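PDB 2YOC: pullulanase from Klebsiella oxytoca, which hydrolyses alpha-1,6-glucosidic linkages in pullulan and related branched alpha-glucans and is exported through a type 2 secretion system. Local coordinates for residues B[166-171]-B[265-270]. Residues are numbered along the deposited sequence; the frame is centred on the assembly and turned at random.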
loop_
_atom_site.group_PDB
_atom_site.type_symbol
_atom_site.label_atom_id
_atom_site.label_comp_id
_atom_site.label_asym_id
_atom_site.label_seq_id
_atom_site.Cartn_x
_atom_site.Cartn_y
_atom_site.Cartn_z
ATOM N N GLU B 166 -10.510 12.538 -44.130
ATOM C CA GLU B 166 -10.029 13.360 -43.027
ATOM C C GLU B 166 -11.044 14.313 -42.445
ATOM O O GLU B 166 -10.945 14.615 -41.261
ATOM C CB GLU B 166 -8.764 14.142 -43.447
ATOM C CG GLU B 166 -7.578 13.292 -43.888
ATOM C CD GLU B 166 -6.509 14.086 -44.616
ATOM O OE1 GLU B 166 -6.190 15.215 -44.174
ATOM O OE2 GLU B 166 -6.013 13.587 -45.653
ATOM N N ALA B 167 -11.983 14.816 -43.267
ATOM C CA ALA B 167 -13.015 15.791 -42.870
ATOM C C ALA B 167 -14.302 15.155 -42.276
ATOM O O ALA B 167 -14.658 14.010 -42.588
ATOM C CB ALA B 167 -13.344 16.730 -44.034
ATOM N N HIS B 168 -14.979 15.912 -41.399
ATOM C CA HIS B 168 -16.131 15.445 -40.644
ATOM C C HIS B 168 -17.264 16.452 -40.630
ATOM O O HIS B 168 -17.184 17.470 -39.932
ATOM C CB HIS B 168 -15.695 15.150 -39.176
ATOM C CG HIS B 168 -14.774 13.979 -39.027
ATOM N ND1 HIS B 168 -15.138 12.878 -38.300
ATOM C CD2 HIS B 168 -13.525 13.780 -39.520
ATOM C CE1 HIS B 168 -14.115 12.039 -38.380
ATOM N NE2 HIS B 168 -13.129 12.537 -39.120
ATOM N N TRP B 169 -18.347 16.164 -41.362
ATOM C CA TRP B 169 -19.522 17.034 -41.318
ATOM C C TRP B 169 -20.337 16.551 -40.082
ATOM O O TRP B 169 -21.037 15.537 -40.118
ATOM C CB TRP B 169 -20.283 16.932 -42.635
ATOM C CG TRP B 169 -21.282 18.026 -42.894
ATOM C CD1 TRP B 169 -21.677 19.021 -42.044
ATOM C CD2 TRP B 169 -22.040 18.205 -44.104
ATOM N NE1 TRP B 169 -22.638 19.810 -42.650
ATOM C CE2 TRP B 169 -22.863 19.340 -43.921
ATOM C CE3 TRP B 169 -22.077 17.532 -45.335
ATOM C CZ2 TRP B 169 -23.730 19.795 -44.913
ATOM C CZ3 TRP B 169 -22.919 18.003 -46.322
ATOM C CH2 TRP B 169 -23.754 19.101 -46.096
ATOM N N VAL B 170 -20.127 17.222 -38.969
ATOM C CA VAL B 170 -20.672 16.887 -37.660
ATOM C C VAL B 170 -22.042 17.479 -37.304
ATOM O O VAL B 170 -22.716 16.978 -36.404
ATOM C CB VAL B 170 -19.617 17.119 -36.578
ATOM C CG1 VAL B 170 -18.447 16.175 -36.803
ATOM C CG2 VAL B 170 -19.155 18.578 -36.567
ATOM N N ASP B 171 -22.431 18.557 -37.974
ATOM C CA ASP B 171 -23.725 19.204 -37.815
ATOM C C ASP B 171 -24.013 20.008 -39.085
ATOM O O ASP B 171 -23.089 20.213 -39.871
ATOM C CB ASP B 171 -23.823 20.046 -36.522
ATOM C CG ASP B 171 -23.068 21.366 -36.494
ATOM O OD1 ASP B 171 -23.207 22.153 -37.447
ATOM O OD2 ASP B 171 -22.471 21.681 -35.453
ATOM N N GLN B 265 -12.117 13.032 -48.615
ATOM C CA GLN B 265 -13.532 12.663 -48.558
ATOM C C GLN B 265 -14.108 13.095 -47.204
ATOM O O GLN B 265 -13.349 13.358 -46.259
ATOM C CB GLN B 265 -13.744 11.165 -48.803
ATOM C CG GLN B 265 -13.425 10.708 -50.219
ATOM C CD GLN B 265 -14.129 9.414 -50.562
ATOM O OE1 GLN B 265 -13.533 8.322 -50.615
ATOM N NE2 GLN B 265 -15.432 9.503 -50.823
ATOM N N VAL B 266 -15.445 13.223 -47.120
ATOM C CA VAL B 266 -16.102 13.704 -45.900
ATOM C C VAL B 266 -16.935 12.617 -45.217
ATOM O O VAL B 266 -17.741 11.939 -45.863
ATOM C CB VAL B 266 -16.941 14.989 -46.191
ATOM C CG1 VAL B 266 -17.518 15.595 -44.911
ATOM C CG2 VAL B 266 -16.139 16.029 -46.964
ATOM N N GLN B 267 -16.750 12.484 -43.908
ATOM C CA GLN B 267 -17.499 11.596 -43.025
ATOM C C GLN B 267 -18.725 12.405 -42.558
ATOM O O GLN B 267 -18.576 13.436 -41.888
ATOM C CB GLN B 267 -16.606 11.137 -41.855
ATOM C CG GLN B 267 -15.578 10.072 -42.278
ATOM C CD GLN B 267 -14.803 9.469 -41.123
ATOM O OE1 GLN B 267 -15.357 8.946 -40.145
ATOM N NE2 GLN B 267 -13.499 9.445 -41.268
ATOM N N THR B 268 -19.936 11.969 -42.973
ATOM C CA THR B 268 -21.197 12.699 -42.749
ATOM C C THR B 268 -22.159 12.192 -41.672
ATOM O O THR B 268 -23.246 12.774 -41.542
ATOM C CB THR B 268 -21.934 12.861 -44.087
ATOM O OG1 THR B 268 -22.171 11.571 -44.646
ATOM C CG2 THR B 268 -21.165 13.727 -45.088
ATOM N N ALA B 269 -21.790 11.151 -40.882
ATOM C CA ALA B 269 -22.729 10.628 -39.868
ATOM C C ALA B 269 -23.267 11.672 -38.866
ATOM O O ALA B 269 -24.447 11.636 -38.520
ATOM C CB ALA B 269 -22.137 9.434 -39.140
ATOM N N GLY B 270 -22.412 12.616 -38.474
ATOM C CA GLY B 270 -22.727 13.664 -37.508
ATOM C C GLY B 270 -23.839 14.548 -37.996
ATOM O O GLY B 270 -24.808 14.786 -37.278
HETATM O O HOH W 1 -19.594 13.568 -38.892
#
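Gln-267 joins its strand to 167-169 through both of its backbone polar atoms. Its N donates to Ala-167 O in a nearly straight bond (2.9 Å, 176° at the hydrogen). Its O accepts from Trp-169 N at 2.8 Å, along a more bent path. The CA of His-168 points a C-H at the same Gln-267 O. On one side of the sheet the His-168 ring and the Gln-267 amide run alongside each other, their planes 41° apart; His-168 CE1 is 3.8 Å from Gln-267 CD, while Gln-267 CB sits over one ring face, offset toward its rim. On the other side Ala-167 CB meets Val-266 CG2, and the second branch, CG1, is set anti to the backbone N (chi1 -174°), which carries it to Trp-169 CB at 3.8 Å. Thr-268 CG2 approaches Trp-169 CE3 at 3.9 Å, obliquely to the indole.

The two strands form the parallel pair of a mixed sheet, otherwise antiparallel, in the pullulanase N2 domain, a member of the E-set clan, with 248-254 and 174-176 as the neighbouring strands. Where strand 260-267 gives way to helix 269-280, the pairing is continued by a water that donates to Trp-169 O (2.7 Å) and Gln-267 O and accepts from Gly-270 N (3.0 Å), bridging strand to helix start.

Farther out, Leu-175 touches both Ala-167 and Val-266, and Trp-169 NE1 is bonded to Lys-172 O. The polar ends of the His-168 and Gln-267 pair are held by backbone carbonyls: His-168 NE2 bonds to Glu-621 O, and Gln-267 NE2 to Ala-165 O and Asn-620 O, tying this side of the sheet to the 619-621 loop.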